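RNase NGR3 (PDB 1VD3) probably cleaves RNA as an endonuclease of the RNase T2 family, and holds the nucleotide 2'-UMP in its active-site pocket. Local coordinates at residues His43-Asn48 against Arg110-Ala115; Asn164-Thr167 against His171-Tyr174. All coordinates share one frame; numbering follows the deposited sequence.

Contact 1 of 2, residues His43-Asn48 against Arg110-Ala115; sequences HGLWPN and RAYFQA. With U2P (phosphoric acid mono-[2-(2,4-dioxo-3,4-dihydro-2H-pyrimidin-1-yl)-4-hydroxy-5-hydroxymethyl-tetrahydro-furan-3-yl] ester), chain B.
Y112 and L45 both carry CG anti to the backbone N (chi1 near 180°), and this sends the tyrosine ring off helix 109-123 to slide past the leucine branch on strand 41-48. The strand is an active-site strand of the RNase T2 fold, with a classic beta bulge at H43 and G44 facing V14. Y112 OH donates to the main-chain O of L45 at 2.6 Å, the donor tilted 20° from the carbonyl plane. A tyrosine suits this buried place because its ring packs on leucine, Y112 CE1 lying 3.8 Å from L45 CB, while its hydroxyl satisfies a carbonyl. A115, small enough for the helix to come close, meets L45 CD2 through its own CB at 4.0 Å.

On the strand's other side lies the 2'-UMP pocket. W46 points away from the helix and lays one indole face against the uracil, with W46 CE3 3.5 Å from N3 of U2P; W46 NE1 is hydrogen-bonded to E97 OE2. H43, predicted to be catalytic, has ND1 held by Q175, while H43 NE2 donates to phosphate oxygen O3P of U2P at 2.9 Å, with 142° at the hydrogen.

Contact 2 of 2, residues Asn164-Thr167 against His171-Tyr174; sequences NVDT and HQIY
This contact is the turn end of the antiparallel beta hairpin of strands 160-165 and 171-181, where N164 and Q172 form a hydrogen-bonded pair and V165 and H171 a non-hydrogen-bonded one. Q172 N donates to N164 O at 2.9 Å, nearly straight at 171°, and N164 N returns a longer bond to Q172 O at 3.2 Å. The carbonyl of N164 also receives a CA-H...O contact from H171 CA.

Both amide side chains lie on the same face, each with CG between its backbone N and carbonyl carbon. A weak bond runs from N164 ND2 to Q172 OE1, although the position of ND2 is uncertain. The flat asparagine amide also stacks against the Y174 ring, planes 24° apart, with N164 OD1 3.6 Å from Y174 CD1. Glutamine suits its place because its long extended chain carries Q172 NE2 past D166 CB, at 3.6 Å, to a hydrogen bond with D23 OD2.

On the other face, V165 and H171 lie side by side. The methyl V165 CG2 covers H171 ND1 at 3.6 Å, and that buried nitrogen finds no polar partner in the model. D166 OD2 accepts from N170 N, and weakly from Q168 N, within the connection. A hydrogen-bonded pair followed by a non-hydrogen-bonded pair toward the turn is the alternation expected of an antiparallel beta hairpin.

Contact 1 comes first along the chain and is complete before contact 2 opens. The first joins segments far apart in sequence, strand 41-48 and helix 109-123; the second links neighbouring strands of one hairpin. Their centres are about 25 Å apart, on opposite sides of the chain's centre, and their nearest atoms about 6 Å apart without touching. Both reach the same antiparallel sheet, in which strand 10-16 pairs with both 41-48 and 171-181. H43 of contact 1 is hydrogen-bonded through ND1 to Q175, the residue after Y174 of contact 2. Y174 itself lies near Q16 and Y21, residues of a second nucleotide site seen occupied in other crystals of this protein and without a nucleotide here.

Contact 1 of 2, residues His43-Asn48 against Arg110-Ala115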
loop_
_atom_site.group_PDB
_atom_site.type_symbol
_atom_site.label_atom_id
_atom_site.label_comp_id
_atom_site.label_asym_id
_atom_site.label_seq_id
_atom_site.Cartn_x
_atom_site.Cartn_y
_atom_site.Cartn_z
ATOM N N HIS A 43 -1.455 1.321 -2.076
ATOM C CA HIS A 43 -2.899 1.202 -1.885
ATOM C C HIS A 43 -3.300 2.614 -1.470
ATOM O O HIS A 43 -4.197 3.214 -2.060
ATOM C CB HIS A 43 -3.272 0.202 -0.774
ATOM C CG HIS A 43 -4.735 0.199 -0.429
ATOM N ND1 HIS A 43 -5.365 -0.890 0.137
ATOM C CD2 HIS A 43 -5.688 1.155 -0.557
ATOM C CE1 HIS A 43 -6.640 -0.606 0.341
ATOM N NE2 HIS A 43 -6.861 0.630 -0.071
ATOM N N GLY A 44 -2.619 3.147 -0.456
ATOM C CA GLY A 44 -2.929 4.497 -0.012
ATOM C C GLY A 44 -2.083 5.031 1.127
ATOM O O GLY A 44 -1.326 4.295 1.751
ATOM N N LEU A 45 -2.203 6.332 1.374
ATOM C CA LEU A 45 -1.490 7.015 2.458
ATOM C C LEU A 45 -2.637 7.536 3.326
ATOM O O LEU A 45 -3.358 8.452 2.922
ATOM C CB LEU A 45 -0.662 8.172 1.893
ATOM C CG LEU A 45 0.155 9.014 2.876
ATOM C CD1 LEU A 45 1.091 8.129 3.689
ATOM C CD2 LEU A 45 0.940 10.060 2.094
ATOM N N TRP A 46 -2.801 6.951 4.510
ATOM C CA TRP A 46 -3.918 7.296 5.382
ATOM C C TRP A 46 -3.668 8.021 6.699
ATOM O O TRP A 46 -2.966 7.514 7.569
ATOM C CB TRP A 46 -4.718 6.038 5.747
ATOM C CG TRP A 46 -5.053 5.082 4.645
ATOM C CD1 TRP A 46 -5.282 5.370 3.328
ATOM C CD2 TRP A 46 -5.304 3.679 4.797
ATOM N NE1 TRP A 46 -5.670 4.229 2.653
ATOM C CE2 TRP A 46 -5.689 3.179 3.533
ATOM C CE3 TRP A 46 -5.243 2.796 5.885
ATOM C CZ2 TRP A 46 -6.010 1.832 3.326
ATOM C CZ3 TRP A 46 -5.566 1.452 5.677
ATOM C CH2 TRP A 46 -5.943 0.988 4.410
ATOM N N PRO A 47 -4.255 9.216 6.862
ATOM C CA PRO A 47 -4.091 9.970 8.107
ATOM C C PRO A 47 -4.819 9.127 9.164
ATOM O O PRO A 47 -5.926 8.649 8.908
ATOM C CB PRO A 47 -4.824 11.275 7.814
ATOM C CG PRO A 47 -4.623 11.448 6.330
ATOM C CD PRO A 47 -4.863 10.051 5.811
ATOM N N ASN A 48 -4.212 8.936 10.332
ATOM C CA ASN A 48 -4.826 8.113 11.380
ATOM C C ASN A 48 -4.642 8.716 12.775
ATOM O O ASN A 48 -3.810 9.606 12.976
ATOM C CB ASN A 48 -4.201 6.709 11.347
ATOM C CG ASN A 48 -5.130 5.629 11.875
ATOM O OD1 ASN A 48 -5.339 5.499 13.083
ATOM N ND2 ASN A 48 -5.694 4.839 10.964
ATOM N N ARG A 110 -0.835 17.582 -5.016
ATOM C CA ARG A 110 0.387 17.051 -5.602
ATOM C C ARG A 110 1.348 16.508 -4.541
ATOM O O ARG A 110 2.016 15.494 -4.757
ATOM C CB ARG A 110 1.085 18.121 -6.448
ATOM C CG ARG A 110 2.252 17.576 -7.245
ATOM C CD ARG A 110 2.935 18.660 -8.072
ATOM N NE ARG A 110 4.121 18.129 -8.736
ATOM C CZ ARG A 110 4.119 17.515 -9.916
ATOM N NH1 ARG A 110 2.986 17.349 -10.593
ATOM N NH2 ARG A 110 5.258 17.050 -10.411
ATOM N N ALA A 111 1.405 17.176 -3.392
ATOM C CA ALA A 111 2.292 16.759 -2.310
ATOM C C ALA A 111 1.863 15.404 -1.774
ATOM O O ALA A 111 2.702 14.576 -1.414
ATOM C CB ALA A 111 2.274 17.795 -1.183
ATOM N N TYR A 112 0.551 15.190 -1.721
ATOM C CA TYR A 112 -0.013 13.934 -1.236
ATOM C C TYR A 112 0.411 12.771 -2.129
ATOM O O TYR A 112 0.904 11.747 -1.657
ATOM C CB TYR A 112 -1.547 14.019 -1.211
ATOM C CG TYR A 112 -2.229 12.749 -0.737
ATOM C CD1 TYR A 112 -2.218 12.385 0.613
ATOM C CD2 TYR A 112 -2.862 11.904 -1.642
ATOM C CE1 TYR A 112 -2.823 11.204 1.045
ATOM C CE2 TYR A 112 -3.466 10.723 -1.225
ATOM C CZ TYR A 112 -3.440 10.377 0.119
ATOM O OH TYR A 112 -4.018 9.200 0.522
ATOM N N PHE A 113 0.204 12.916 -3.430
ATOM C CA PHE A 113 0.580 11.835 -4.328
ATOM C C PHE A 113 2.094 11.650 -4.443
ATOM O O PHE A 113 2.581 10.521 -4.524
ATOM C CB PHE A 113 -0.071 12.045 -5.696
ATOM C CG PHE A 113 -1.549 11.793 -5.685
ATOM C CD1 PHE A 113 -2.449 12.831 -5.481
ATOM C CD2 PHE A 113 -2.040 10.495 -5.810
ATOM C CE1 PHE A 113 -3.825 12.577 -5.397
ATOM C CE2 PHE A 113 -3.410 10.232 -5.728
ATOM C CZ PHE A 113 -4.302 11.279 -5.521
ATOM N N GLN A 114 2.840 12.749 -4.416
ATOM C CA GLN A 114 4.295 12.660 -4.507
ATOM C C GLN A 114 4.832 11.941 -3.269
ATOM O O GLN A 114 5.746 11.131 -3.358
ATOM C CB GLN A 114 4.912 14.056 -4.599
ATOM C CG GLN A 114 6.408 14.041 -4.846
ATOM C CD GLN A 114 6.757 13.560 -6.240
ATOM O OE1 GLN A 114 6.401 14.193 -7.234
ATOM N NE2 GLN A 114 7.455 12.432 -6.322
ATOM N N ALA A 115 4.251 12.245 -2.116
ATOM C CA ALA A 115 4.658 11.612 -0.869
ATOM C C ALA A 115 4.494 10.098 -0.980
ATOM O O ALA A 115 5.404 9.345 -0.649
ATOM C CB ALA A 115 3.816 12.146 0.290
HETATM O "O5'" U2P B . -10.142 -3.503 4.486
HETATM C "C5'" U2P B . -10.549 -2.301 5.184
HETATM C "C4'" U2P B . -10.682 -1.138 4.190
HETATM O "O4'" U2P B . -11.078 0.109 4.935
HETATM C "C1'" U2P B . -10.116 1.281 4.836
HETATM N N1 U2P B . -9.441 1.724 6.133
HETATM C C6 U2P B . -9.094 0.688 6.966
HETATM C C5 U2P B . -8.251 0.872 8.094
HETATM C C4 U2P B . -7.777 2.243 8.392
HETATM O O4 U2P B . -6.968 2.477 9.283
HETATM N N3 U2P B . -8.322 3.279 7.569
HETATM C C2 U2P B . -9.169 3.099 6.449
HETATM O O2 U2P B . -9.598 4.060 5.845
HETATM C "C2'" U2P B . -9.314 0.855 3.587
HETATM O "O2'" U2P B . -9.979 1.226 2.342
HETATM P P U2P B . -10.008 2.645 1.663
HETATM O O1P U2P B . -10.772 3.153 0.552
HETATM O O2P U2P B . -9.755 3.686 2.707
HETATM O O3P U2P B . -8.740 2.611 0.956
HETATM C "C3'" U2P B . -9.309 -0.682 3.637
HETATM O "O3'" U2P B . -9.121 -1.186 2.264
#

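Contact 2 of 2, residues Asn164-Thr167 against His171-Tyr174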
loop_
_atom_site.group_PDB
_atom_site.type_symbol
_atom_site.label_atom_id
_atom_site.label_comp_id
_atom_site.label_asym_id
_atom_site.label_seq_id
_atom_site.Cartn_x
_atom_site.Cartn_y
_atom_site.Cartn_z
ATOM N N ASN A 164 -4.062 -12.540 3.172
ATOM C CA ASN A 164 -5.363 -13.006 2.720
ATOM C C ASN A 164 -5.123 -14.426 2.210
ATOM O O ASN A 164 -4.030 -14.973 2.400
ATOM C CB ASN A 164 -5.981 -12.086 1.644
ATOM C CG ASN A 164 -5.210 -12.073 0.342
ATOM O OD1 ASN A 164 -5.728 -11.616 -0.682
ATOM N ND2 ASN A 164 -3.976 -12.549 0.368
ATOM N N VAL A 165 -6.118 -15.037 1.578
ATOM C CA VAL A 165 -5.957 -16.412 1.111
ATOM C C VAL A 165 -6.259 -16.596 -0.373
ATOM O O VAL A 165 -7.243 -16.062 -0.880
ATOM C CB VAL A 165 -6.868 -17.359 1.918
ATOM C CG1 VAL A 165 -6.661 -18.798 1.472
ATOM C CG2 VAL A 165 -6.579 -17.207 3.409
ATOM N N ASP A 166 -5.417 -17.359 -1.065
ATOM C CA ASP A 166 -5.627 -17.599 -2.490
ATOM C C ASP A 166 -6.567 -18.779 -2.703
ATOM O O ASP A 166 -6.859 -19.526 -1.772
ATOM C CB ASP A 166 -4.289 -17.840 -3.201
ATOM C CG ASP A 166 -3.638 -19.161 -2.820
ATOM O OD1 ASP A 166 -2.446 -19.340 -3.148
ATOM O OD2 ASP A 166 -4.306 -20.020 -2.208
ATOM N N THR A 167 -7.039 -18.939 -3.935
ATOM C CA THR A 167 -7.957 -20.020 -4.282
ATOM C C THR A 167 -7.491 -21.398 -3.813
ATOM O O THR A 167 -8.312 -22.281 -3.554
ATOM C CB THR A 167 -8.179 -20.082 -5.810
ATOM O OG1 THR A 167 -6.911 -20.165 -6.472
ATOM C CG2 THR A 167 -8.927 -18.845 -6.293
ATOM N N HIS A 171 -2.086 -19.045 2.588
ATOM C CA HIS A 171 -2.113 -17.740 3.238
ATOM C C HIS A 171 -0.956 -16.995 2.577
ATOM O O HIS A 171 0.165 -17.498 2.531
ATOM C CB HIS A 171 -1.884 -17.905 4.737
ATOM C CG HIS A 171 -2.916 -18.760 5.401
ATOM N ND1 HIS A 171 -4.143 -18.273 5.799
ATOM C CD2 HIS A 171 -2.929 -20.085 5.679
ATOM C CE1 HIS A 171 -4.867 -19.261 6.291
ATOM N NE2 HIS A 171 -4.155 -20.371 6.230
ATOM N N GLN A 172 -1.230 -15.803 2.062
ATOM C CA GLN A 172 -0.221 -15.038 1.345
ATOM C C GLN A 172 -0.079 -13.605 1.834
ATOM O O GLN A 172 -1.024 -13.028 2.374
ATOM C CB GLN A 172 -0.593 -15.023 -0.136
ATOM C CG GLN A 172 -2.001 -14.494 -0.363
ATOM C CD GLN A 172 -2.512 -14.672 -1.785
ATOM O OE1 GLN A 172 -3.588 -14.180 -2.128
ATOM N NE2 GLN A 172 -1.751 -15.377 -2.613
ATOM N N ILE A 173 1.109 -13.039 1.646
ATOM C CA ILE A 173 1.333 -11.654 2.031
ATOM C C ILE A 173 0.440 -10.838 1.096
ATOM O O ILE A 173 0.526 -10.966 -0.125
ATOM C CB ILE A 173 2.817 -11.248 1.855
ATOM C CG1 ILE A 173 2.984 -9.756 2.163
ATOM C CG2 ILE A 173 3.287 -11.554 0.440
ATOM C CD1 ILE A 173 4.423 -9.316 2.312
ATOM N N TYR A 174 -0.435 -10.018 1.673
ATOM C CA TYR A 174 -1.359 -9.217 0.880
ATOM C C TYR A 174 -1.015 -7.735 0.919
ATOM O O TYR A 174 -0.838 -7.111 -0.127
ATOM C CB TYR A 174 -2.791 -9.454 1.374
ATOM C CG TYR A 174 -3.853 -8.574 0.739
ATOM C CD1 TYR A 174 -4.006 -8.508 -0.648
ATOM C CD2 TYR A 174 -4.717 -7.820 1.533
ATOM C CE1 TYR A 174 -4.998 -7.707 -1.224
ATOM C CE2 TYR A 174 -5.708 -7.023 0.972
ATOM C CZ TYR A 174 -5.845 -6.967 -0.402
ATOM O OH TYR A 174 -6.825 -6.169 -0.944
#